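Local atomic coordinates of ADP-ribosylglycohydrolase (Thermus thermophilus, PDB entry 2YZV), a protein that belongs to the ADP-ribosylglycohydrolase family and has an all-helical fold that holds two magnesium ions in this model. Residues Glu177-Ala182 / Ala263-Gly268. Residues are numbered along the deposited sequence; the frame is centred on the assembly and turned at random.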
loop_
_atom_site.group_PDB
_atom_site.type_symbol
_atom_site.label_atom_id
_atom_site.label_comp_id
_atom_site.label_asym_id
_atom_site.label_seq_id
_atom_site.Cartn_x
_atom_site.Cartn_y
_atom_site.Cartn_z
ATOM N N GLU A 177 -11.373 4.445 6.946
ATOM C CA GLU A 177 -11.771 5.748 7.472
ATOM C C GLU A 177 -11.559 6.862 6.460
ATOM O O GLU A 177 -12.403 7.752 6.316
ATOM C CB GLU A 177 -11.007 6.051 8.763
ATOM C CG GLU A 177 -11.366 5.110 9.898
ATOM C CD GLU A 177 -12.846 5.147 10.224
ATOM O OE1 GLU A 177 -13.323 6.197 10.699
ATOM O OE2 GLU A 177 -13.527 4.127 9.998
ATOM N N ALA A 178 -10.431 6.825 5.756
ATOM C CA ALA A 178 -10.155 7.847 4.761
ATOM C C ALA A 178 -11.196 7.811 3.644
ATOM O O ALA A 178 -11.675 8.855 3.201
ATOM C CB ALA A 178 -8.746 7.661 4.187
ATOM N N LEU A 179 -11.551 6.610 3.191
ATOM C CA LEU A 179 -12.537 6.462 2.122
ATOM C C LEU A 179 -13.901 6.993 2.545
ATOM O O LEU A 179 -14.706 7.403 1.706
ATOM C CB LEU A 179 -12.671 4.995 1.716
ATOM C CG LEU A 179 -11.482 4.384 0.971
ATOM C CD1 LEU A 179 -11.692 2.882 0.824
ATOM C CD2 LEU A 179 -11.321 5.049 -0.395
ATOM N N ARG A 180 -14.146 6.983 3.848
ATOM C CA ARG A 180 -15.415 7.452 4.385
ATOM C C ARG A 180 -15.419 8.940 4.698
ATOM O O ARG A 180 -16.397 9.469 5.229
ATOM C CB ARG A 180 -15.781 6.635 5.620
ATOM C CG ARG A 180 -16.149 5.206 5.259
ATOM C CD ARG A 180 -16.441 4.352 6.471
ATOM N NE ARG A 180 -16.985 3.060 6.071
ATOM C CZ ARG A 180 -17.344 2.103 6.918
ATOM N NH1 ARG A 180 -17.213 2.291 8.225
ATOM N NH2 ARG A 180 -17.844 0.962 6.458
ATOM N N GLY A 181 -14.324 9.614 4.362
ATOM C CA GLY A 181 -14.244 11.043 4.582
ATOM C C GLY A 181 -13.702 11.528 5.909
ATOM O O GLY A 181 -13.819 12.715 6.221
ATOM N N ALA A 182 -13.110 10.638 6.696
ATOM C CA ALA A 182 -12.559 11.042 7.984
ATOM C C ALA A 182 -11.468 12.092 7.777
ATOM O O ALA A 182 -10.686 12.013 6.828
ATOM C CB ALA A 182 -11.991 9.831 8.720
ATOM N N ALA A 263 -3.094 8.751 1.013
ATOM C CA ALA A 263 -3.307 10.090 0.472
ATOM C C ALA A 263 -4.267 10.054 -0.719
ATOM O O ALA A 263 -5.013 11.007 -0.949
ATOM C CB ALA A 263 -1.971 10.708 0.068
ATOM N N GLY A 264 -4.255 8.955 -1.470
ATOM C CA GLY A 264 -5.155 8.837 -2.608
ATOM C C GLY A 264 -6.599 8.764 -2.142
ATOM O O GLY A 264 -7.494 9.379 -2.729
ATOM N N ALA A 265 -6.833 8.004 -1.078
ATOM C CA ALA A 265 -8.180 7.870 -0.528
ATOM C C ALA A 265 -8.626 9.178 0.122
ATOM O O ALA A 265 -9.807 9.541 0.077
ATOM C CB ALA A 265 -8.212 6.748 0.507
ATOM N N TYR A 266 -7.675 9.883 0.724
ATOM C CA TYR A 266 -7.960 11.139 1.410
ATOM C C TYR A 266 -8.203 12.323 0.474
ATOM O O TYR A 266 -9.202 13.038 0.615
ATOM C CB TYR A 266 -6.810 11.482 2.361
ATOM C CG TYR A 266 -7.052 12.729 3.176
ATOM C CD1 TYR A 266 -7.976 12.730 4.218
ATOM C CD2 TYR A 266 -6.373 13.911 2.892
ATOM C CE1 TYR A 266 -8.221 13.881 4.962
ATOM C CE2 TYR A 266 -6.611 15.073 3.631
ATOM C CZ TYR A 266 -7.538 15.046 4.663
ATOM O OH TYR A 266 -7.785 16.185 5.393
ATOM N N TYR A 267 -7.293 12.530 -0.475
ATOM C CA TYR A 267 -7.389 13.649 -1.416
ATOM C C TYR A 267 -8.201 13.342 -2.673
ATOM O O TYR A 267 -8.750 14.255 -3.303
ATOM C CB TYR A 267 -5.991 14.105 -1.836
ATOM C CG TYR A 267 -5.128 14.652 -0.721
ATOM C CD1 TYR A 267 -5.449 15.854 -0.083
ATOM C CD2 TYR A 267 -3.962 13.994 -0.334
ATOM C CE1 TYR A 267 -4.624 16.386 0.906
ATOM C CE2 TYR A 267 -3.132 14.516 0.652
ATOM C CZ TYR A 267 -3.464 15.711 1.266
ATOM O OH TYR A 267 -2.622 16.239 2.216
ATOM N N GLY A 268 -8.260 12.069 -3.050
ATOM C CA GLY A 268 -9.011 11.675 -4.230
ATOM C C GLY A 268 -8.212 11.724 -5.521
ATOM O O GLY A 268 -7.215 12.437 -5.622
#
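Ala178 and Ala265 meet methyl to methyl where the C-terminal ends of helices 162-179 and 252-267 pack together in the all-helical ADP-ribosylglycohydrolase fold. Ala178 CB and Ala265 CB lie 3.8 Å apart, and the small side chains let the two backbones come close: the CA atoms of Ala178 and Tyr266 are separated by 5.2 Å. Leu179 closes the tight part from one flank. Its CA–CB bond points away from the partner helix, but CG lies anti to the carbonyl carbon (chi1 -70°) and the branch bends back, bringing Leu179 CD2 to 3.7 Å from Ala265 CB. A branched side chain suits this place because it also reaches Arg10 and Arg11 of helix 4-26, which packs against Ala265 through Ala14.

The other side is looser and more exposed, and no hydrogen bond crosses between the segments. Helix 162-179 ends in a Schellman motif: Gly181, which lacks a CB, adopts a positive phi of 90° and donates its N to Ala178 O, while Ala182 N bonds to Glu177 O. The turn brings the carbonyl of Ala182 beside the Tyr266 ring, which packs edge-to-face with Phe232. A long flat side chain suits this partly exposed edge, spanning from helix 252-267 to Lys184 and Leu187 of helix 184-189. Tyr266 CG lies anti to the backbone N (chi1 -177°), turning a ring edge to Ala182 O, which sits near the ring plane, 3.6 Å from Tyr266 CE1.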